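Local coordinates for protein carbonic anhydrase (Sordaria macrospora, PDB 4O1J) that probably catalyses the reversible hydration of carbon dioxide to hydrogencarbonate, as a zinc-dependent tetrameric enzyme of the beta class of carbonic anhydrases, at residues A[73-78]-A[96-101]; A[181-184]-A[188-191]; A[169-174]-A[206-211]. All blocks are in the same frame, centred on the assembly; numbering follows the deposited sequence.

Contact 1 (A[73-78]-A[96-101])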
loop_
_atom_site.group_PDB
_atom_site.type_symbol
_atom_site.label_atom_id
_atom_site.label_comp_id
_atom_site.label_asym_id
_atom_site.label_seq_id
_atom_site.Cartn_x
_atom_site.Cartn_y
_atom_site.Cartn_z
ATOM N N ASP A 73 -0.489 -9.210 26.557
ATOM C CA ASP A 73 0.944 -8.950 26.658
ATOM C C ASP A 73 1.695 -9.091 25.333
ATOM O O ASP A 73 2.900 -8.845 25.277
ATOM C CB ASP A 73 1.585 -9.855 27.723
ATOM C CG ASP A 73 1.247 -11.315 27.538
ATOM O OD1 ASP A 73 1.049 -11.731 26.381
ATOM O OD2 ASP A 73 1.205 -12.054 28.547
ATOM N N VAL A 74 0.999 -9.477 24.267
ATOM C CA VAL A 74 1.616 -9.473 22.938
ATOM C C VAL A 74 0.767 -8.734 21.889
ATOM O O VAL A 74 -0.328 -9.169 21.537
ATOM C CB VAL A 74 1.900 -10.898 22.437
ATOM C CG1 VAL A 74 2.514 -10.846 21.058
ATOM C CG2 VAL A 74 2.826 -11.630 23.396
ATOM N N PHE A 75 1.295 -7.614 21.403
ATOM C CA PHE A 75 0.684 -6.811 20.341
ATOM C C PHE A 75 1.156 -7.350 18.988
ATOM O O PHE A 75 2.356 -7.425 18.765
ATOM C CB PHE A 75 1.099 -5.348 20.522
ATOM C CG PHE A 75 0.240 -4.357 19.794
ATOM C CD1 PHE A 75 -1.059 -4.094 20.213
ATOM C CD2 PHE A 75 0.748 -3.649 18.715
ATOM C CE1 PHE A 75 -1.843 -3.160 19.552
ATOM C CE2 PHE A 75 -0.028 -2.714 18.050
ATOM C CZ PHE A 75 -1.326 -2.470 18.467
ATOM N N VAL A 76 0.260 -7.739 18.081
ATOM C CA VAL A 76 0.762 -8.479 16.917
ATOM C C VAL A 76 0.273 -8.003 15.544
ATOM O O VAL A 76 -0.866 -7.567 15.371
ATOM C CB VAL A 76 0.450 -10.018 17.053
ATOM C CG1 VAL A 76 -0.299 -10.313 18.333
ATOM C CG2 VAL A 76 -0.322 -10.570 15.857
ATOM N N HIS A 77 1.184 -8.087 14.579
ATOM C CA HIS A 77 0.866 -7.962 13.170
ATOM C C HIS A 77 1.261 -9.259 12.470
ATOM O O HIS A 77 2.352 -9.802 12.687
ATOM C CB HIS A 77 1.586 -6.764 12.546
ATOM C CG HIS A 77 1.438 -6.674 11.057
ATOM N ND1 HIS A 77 0.230 -6.438 10.439
ATOM C CD2 HIS A 77 2.354 -6.775 10.063
ATOM C CE1 HIS A 77 0.403 -6.407 9.129
ATOM N NE2 HIS A 77 1.685 -6.607 8.877
ATOM N N ARG A 78 0.359 -9.756 11.636
ATOM C CA ARG A 78 0.603 -10.980 10.894
ATOM C C ARG A 78 0.197 -10.831 9.443
ATOM O O ARG A 78 -0.896 -10.346 9.134
ATOM C CB ARG A 78 -0.143 -12.164 11.509
ATOM C CG ARG A 78 0.455 -12.719 12.784
ATOM C CD ARG A 78 0.332 -14.223 12.759
ATOM N NE ARG A 78 -0.602 -14.754 13.743
ATOM C CZ ARG A 78 -1.108 -15.983 13.702
ATOM N NH1 ARG A 78 -0.795 -16.808 12.710
ATOM N NH2 ARG A 78 -1.940 -16.384 14.651
ATOM N N GLU A 96 4.189 1.754 14.307
ATOM C CA GLU A 96 4.109 3.084 14.899
ATOM C C GLU A 96 3.286 3.085 16.173
ATOM O O GLU A 96 3.684 3.689 17.167
ATOM C CB GLU A 96 3.509 4.105 13.934
ATOM C CG GLU A 96 4.520 5.071 13.351
ATOM C CD GLU A 96 3.941 5.918 12.228
ATOM O OE1 GLU A 96 4.660 6.185 11.237
ATOM O OE2 GLU A 96 2.768 6.339 12.355
ATOM N N TYR A 97 2.145 2.400 16.147
ATOM C CA TYR A 97 1.272 2.372 17.315
ATOM C C TYR A 97 1.932 1.618 18.466
ATOM O O TYR A 97 1.836 2.025 19.628
ATOM C CB TYR A 97 -0.074 1.737 16.978
ATOM C CG TYR A 97 -1.148 2.070 17.986
ATOM C CD1 TYR A 97 -1.901 3.231 17.857
ATOM C CD2 TYR A 97 -1.403 1.241 19.075
ATOM C CE1 TYR A 97 -2.885 3.555 18.774
ATOM C CE2 TYR A 97 -2.387 1.558 20.006
ATOM C CZ TYR A 97 -3.126 2.718 19.847
ATOM O OH TYR A 97 -4.107 3.055 20.756
ATOM N N ALA A 98 2.623 0.531 18.134
ATOM C CA ALA A 98 3.266 -0.306 19.139
ATOM C C ALA A 98 4.444 0.404 19.804
ATOM O O ALA A 98 4.624 0.319 21.018
ATOM C CB ALA A 98 3.724 -1.614 18.516
ATOM N N VAL A 99 5.234 1.115 19.008
ATOM C CA VAL A 99 6.475 1.697 19.501
ATOM C C VAL A 99 6.263 3.084 20.107
ATOM O O VAL A 99 6.829 3.399 21.150
ATOM C CB VAL A 99 7.534 1.787 18.372
ATOM C CG1 VAL A 99 8.758 2.559 18.841
ATOM C CG2 VAL A 99 7.940 0.391 17.908
ATOM N N ALA A 100 5.431 3.905 19.476
ATOM C CA ALA A 100 5.275 5.287 19.926
ATOM C C ALA A 100 4.110 5.510 20.907
ATOM O O ALA A 100 4.085 6.515 21.622
ATOM C CB ALA A 100 5.120 6.207 18.720
ATOM N N HIS A 101 3.162 4.583 20.963
ATOM C CA HIS A 101 1.988 4.789 21.808
ATOM C C HIS A 101 1.938 3.832 22.987
ATOM O O HIS A 101 1.674 4.247 24.121
ATOM C CB HIS A 101 0.703 4.661 20.983
ATOM C CG HIS A 101 0.498 5.785 20.017
ATOM N ND1 HIS A 101 1.275 5.951 18.892
ATOM C CD2 HIS A 101 -0.378 6.816 20.027
ATOM C CE1 HIS A 101 0.880 7.033 18.244
ATOM N NE2 HIS A 101 -0.121 7.577 18.911
#
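Tyr97, first along the helix to touch the strand, brings its CD2 within 3.8 Å of Phe75 CZ, at the far end of the phenyl ring. The two side chains cross at roughly a right angle. Ala98 comes next. Its methyl lies 3.6 Å from Phe75 CD2 and also reaches CE2, so it meets the ring nearer its middle while Tyr97 meets the end. Phe75 can reach both because its CG is anti to the backbone N (chi1 -162°), which carries the ring from the strand toward helix 89-100. Val94, one helical turn before Ala98, and Leu102 add to the surroundings of this ring. Last comes His101, whose CB sits behind Tyr97, over the centre of one face of the phenol ring and 4.2 Å above its plane. The backbone of Phe75 meanwhile pairs with Ile51 and Trp53 of the next strand, and Val76 makes backbone hydrogen bonds to the second subunit. No hydrogen bond joins the two segments, so between them the meeting of helix and strand in this alpha/beta core is apolar, a matter of aromatic and methyl carbon.

Contact 2 (A[181-184]-A[188-191])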
loop_
_atom_site.group_PDB
_atom_site.type_symbol
_atom_site.label_atom_id
_atom_site.label_comp_id
_atom_site.label_asym_id
_atom_site.label_seq_id
_atom_site.Cartn_x
_atom_site.Cartn_y
_atom_site.Cartn_z
ATOM N N ARG A 181 14.246 3.195 15.127
ATOM C CA ARG A 181 15.611 3.677 15.270
ATOM C C ARG A 181 15.728 4.735 16.373
ATOM O O ARG A 181 16.669 4.718 17.187
ATOM C CB ARG A 181 16.062 4.241 13.918
ATOM C CG ARG A 181 17.495 4.682 13.822
ATOM C CD ARG A 181 17.789 5.179 12.411
ATOM N NE ARG A 181 18.075 4.097 11.470
ATOM C CZ ARG A 181 19.289 3.824 10.996
ATOM N NH1 ARG A 181 20.331 4.554 11.377
ATOM N NH2 ARG A 181 19.466 2.829 10.136
ATOM N N GLU A 182 14.744 5.628 16.429
ATOM C CA GLU A 182 14.699 6.619 17.489
ATOM C C GLU A 182 14.493 5.946 18.835
ATOM O O GLU A 182 15.230 6.215 19.787
ATOM C CB GLU A 182 13.592 7.639 17.234
ATOM C CG GLU A 182 13.866 8.567 16.068
ATOM C CD GLU A 182 12.686 9.470 15.764
ATOM O OE1 GLU A 182 12.739 10.205 14.750
ATOM O OE2 GLU A 182 11.712 9.451 16.549
ATOM N N ALA A 183 13.538 5.019 18.887
ATOM C CA ALA A 183 13.208 4.352 20.138
ATOM C C ALA A 183 14.392 3.531 20.649
ATOM O O ALA A 183 14.567 3.363 21.857
ATOM C CB ALA A 183 11.988 3.479 19.963
ATOM N N ILE A 184 15.214 3.034 19.729
ATOM C CA ILE A 184 16.436 2.343 20.115
ATOM C C ILE A 184 17.389 3.356 20.722
ATOM O O ILE A 184 17.992 3.114 21.775
ATOM C CB ILE A 184 17.119 1.655 18.921
ATOM C CG1 ILE A 184 16.219 0.565 18.348
ATOM C CG2 ILE A 184 18.440 1.047 19.352
ATOM C CD1 ILE A 184 16.756 -0.081 17.099
ATOM N N GLY A 188 16.112 2.387 24.405
ATOM C CA GLY A 188 16.719 1.074 24.413
ATOM C C GLY A 188 15.736 0.026 23.939
ATOM O O GLY A 188 15.676 -1.078 24.484
ATOM N N LEU A 189 14.957 0.379 22.924
ATOM C CA LEU A 189 14.065 -0.576 22.292
ATOM C C LEU A 189 14.911 -1.700 21.713
ATOM O O LEU A 189 15.985 -1.459 21.153
ATOM C CB LEU A 189 13.212 0.099 21.211
ATOM C CG LEU A 189 12.373 -0.819 20.316
ATOM C CD1 LEU A 189 11.418 -1.648 21.154
ATOM C CD2 LEU A 189 11.600 -0.007 19.300
ATOM N N GLU A 190 14.455 -2.933 21.879
ATOM C CA GLU A 190 15.209 -4.065 21.359
ATOM C C GLU A 190 14.490 -4.736 20.202
ATOM O O GLU A 190 13.262 -4.766 20.157
ATOM C CB GLU A 190 15.498 -5.072 22.471
ATOM C CG GLU A 190 16.424 -4.521 23.543
ATOM C CD GLU A 190 16.932 -5.594 24.486
ATOM O OE1 GLU A 190 17.535 -6.573 23.999
ATOM O OE2 GLU A 190 16.733 -5.451 25.712
ATOM N N VAL A 191 15.267 -5.242 19.250
ATOM C CA VAL A 191 14.710 -5.913 18.087
ATOM C C VAL A 191 15.385 -7.273 17.909
ATOM O O VAL A 191 16.608 -7.386 17.973
ATOM C CB VAL A 191 14.878 -5.065 16.811
ATOM C CG1 VAL A 191 14.201 -5.748 15.622
ATOM C CG2 VAL A 191 14.303 -3.668 17.028
#
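Ile184 and Leu189 meet where helix 178-187 ends and the chain turns back into strand 190-197. From CB outward, Ile184 gathers its carbons round the carbonyl oxygen of Leu189: CB is 4.0 Å from Leu189 O, the CG2 branch is about as far, and CG1 comes nearest at 3.5 Å. CG1 also faces Leu189 CB, and the two side chains cross at about a right angle. CG1 stands beside the backbone N (chi1 -63°), anti to the carbonyl carbon, and with the chain extended beyond it CD1 reaches on to CG2 of Val191, 4.3 Å away. On the neighbouring helix position, the methyl of Ala183 rests 3.6 Å from Leu189 CD2, and Val99 of helix 89-100 packs against both residues. The backbone makes the turn itself, a helix C-terminal cap with a glycine of positive phi, Gly188, just past the helix end. Leu189 N donates to Ala183 O over 3.2 Å, nearly straight at 167°, although it approaches from above the carbonyl plane, 44° out of it. Gly188 N gives a weak bond to Ile184 O. Helix-end carbonyls thus find backbone donors in the returning chain, while apolar side chains near the helix end join the start of the strand.

Contact 3 (A[169-174]-A[206-211])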
loop_
_atom_site.group_PDB
_atom_site.type_symbol
_atom_site.label_atom_id
_atom_site.label_comp_id
_atom_site.label_asym_id
_atom_site.label_seq_id
_atom_site.Cartn_x
_atom_site.Cartn_y
_atom_site.Cartn_z
ATOM N N ALA A 169 16.347 -10.128 6.370
ATOM C CA ALA A 169 16.077 -8.949 5.552
ATOM C C ALA A 169 15.059 -8.046 6.248
ATOM O O ALA A 169 15.220 -6.806 6.302
ATOM C CB ALA A 169 15.576 -9.359 4.171
ATOM N N GLY A 170 14.030 -8.675 6.814
ATOM C CA GLY A 170 12.989 -7.924 7.482
ATOM C C GLY A 170 13.550 -7.186 8.685
ATOM O O GLY A 170 13.152 -6.054 8.976
ATOM N N ILE A 171 14.493 -7.825 9.375
ATOM C CA ILE A 171 15.169 -7.186 10.493
ATOM C C ILE A 171 15.899 -5.940 10.005
ATOM O O ILE A 171 15.758 -4.879 10.609
ATOM C CB ILE A 171 16.163 -8.134 11.189
ATOM C CG1 ILE A 171 15.413 -9.205 11.985
ATOM C CG2 ILE A 171 17.065 -7.358 12.134
ATOM C CD1 ILE A 171 14.639 -8.663 13.164
ATOM N N LYS A 172 16.644 -6.053 8.902
ATOM C CA LYS A 172 17.339 -4.874 8.354
ATOM C C LYS A 172 16.371 -3.707 8.099
ATOM O O LYS A 172 16.641 -2.548 8.489
ATOM C CB LYS A 172 18.073 -5.239 7.062
ATOM C CG LYS A 172 19.245 -6.189 7.289
ATOM C CD LYS A 172 19.871 -6.629 5.982
ATOM C CE LYS A 172 20.871 -7.753 6.205
ATOM N NZ LYS A 172 21.405 -8.289 4.921
ATOM N N VAL A 173 15.227 -4.025 7.491
ATOM C CA VAL A 173 14.205 -3.008 7.238
ATOM C C VAL A 173 13.682 -2.369 8.538
ATOM O O VAL A 173 13.573 -1.139 8.630
ATOM C CB VAL A 173 13.011 -3.589 6.455
ATOM C CG1 VAL A 173 11.906 -2.545 6.306
ATOM C CG2 VAL A 173 13.465 -4.084 5.091
ATOM N N LEU A 174 13.376 -3.200 9.535
ATOM C CA LEU A 174 12.934 -2.717 10.847
ATOM C C LEU A 174 13.975 -1.798 11.504
ATOM O O LEU A 174 13.634 -0.808 12.171
ATOM C CB LEU A 174 12.643 -3.900 11.782
ATOM C CG LEU A 174 11.449 -4.802 11.461
ATOM C CD1 LEU A 174 11.408 -6.007 12.381
ATOM C CD2 LEU A 174 10.160 -4.016 11.569
ATOM N N LEU A 206 17.970 -16.013 15.601
ATOM C CA LEU A 206 18.775 -16.116 14.386
ATOM C C LEU A 206 20.071 -15.319 14.477
ATOM O O LEU A 206 20.952 -15.466 13.637
ATOM C CB LEU A 206 17.973 -15.663 13.171
ATOM C CG LEU A 206 16.866 -16.649 12.793
ATOM C CD1 LEU A 206 16.051 -16.136 11.623
ATOM C CD2 LEU A 206 17.455 -18.019 12.492
ATOM N N GLY A 207 20.181 -14.480 15.504
ATOM C CA GLY A 207 21.393 -13.720 15.751
ATOM C C GLY A 207 21.419 -12.425 14.969
ATOM O O GLY A 207 22.484 -11.878 14.689
ATOM N N CYS A 208 20.238 -11.932 14.615
ATOM C CA CYS A 208 20.120 -10.668 13.907
ATOM C C CYS A 208 19.162 -9.761 14.658
ATOM O O CYS A 208 18.110 -10.198 15.135
ATOM C CB CYS A 208 19.634 -10.878 12.473
ATOM S SG CYS A 208 18.107 -11.838 12.326
ATOM N N GLY A 209 19.542 -8.497 14.789
ATOM C CA GLY A 209 18.728 -7.553 15.522
ATOM C C GLY A 209 19.568 -6.527 16.245
ATOM O O GLY A 209 20.701 -6.242 15.855
ATOM N N THR A 210 19.004 -5.983 17.315
ATOM C CA THR A 210 19.637 -4.914 18.070
ATOM C C THR A 210 20.918 -5.346 18.811
ATOM O O THR A 210 21.859 -4.560 18.919
ATOM C CB THR A 210 18.616 -4.275 19.048
ATOM O OG1 THR A 210 19.044 -2.953 19.392
ATOM C CG2 THR A 210 18.423 -5.117 20.297
ATOM N N ALA A 211 20.962 -6.583 19.299
ATOM C CA ALA A 211 22.119 -7.074 20.050
ATOM C C ALA A 211 22.002 -8.567 20.329
ATOM O O ALA A 211 22.315 -9.029 21.426
ATOM C CB ALA A 211 22.279 -6.305 21.365
#
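Helix 155-176, one of the helices packed on the central sheet, is met here by the short strand 208-209 near the end of the modelled chain. After strand 202-206 the chain turns a corner at Gly207, whose positive phi suits glycine, and continues antiparallel along strand 190-197 toward its start: Cys208 has a backbone bond with Gly193, and Thr210 one with Val191. Within 169-174 the contact is made by Ile171, which splits its two branches between successive residues. CG1 meets the sulfur of Cys208, 3.8 Å from SG. CG2 lies against the backbone of Gly209, 3.8 Å from its CA and equally near its N. The torsion of Ile171 explains the division: CG1 stands beside the backbone N (chi1 -72°) and CG2 anti to it, so the branches spread toward different points of the strand. Cys208 holds SG between its own N and carbonyl carbon (chi1 53°), and its side chain also packs on Glu168 of the helix. Gly209 has backbone angles that suit glycine (phi 146°), and its CA meets the CG2 methyl of Ile171. Further in, Ile171 also packs on Val191 and Leu109 of the sheet. This cysteine is distinct from the zinc ligands Cys56 and Cys115. With no hydrogen bond between the segments, the terminal strand is fixed by its backbone pairing to the sheet, and what joins 206-211 to 169-174 is apolar: one branched side chain against a sulfur and a glycine.

In the fold
Contacts 1 and 2 are buried, while contact 3 is only partly so, at the C-terminal edge of the model. Contact 1 sets helix 89-100 at strand 74-79, an outermost strand within the chain, and contact 2 adds helix 178-187 beside that helix: Val99 CG1 lies 3.9 Å from Leu189 CD2, so the two share apolar carbon. Contact 3 joins contact 2 through the backbone, where Val191 O and Thr210 N make a probable hydrogen bond at 2.9 Å. Contacts 1 and 3 do not meet, their nearest atoms being about 8 Å apart. Backbone hydrogen bonds cross only contact 2, the tight helix-to-strand turn; the other two rest on side-chain packing, aromatic in one and aliphatic with sulfur in the other.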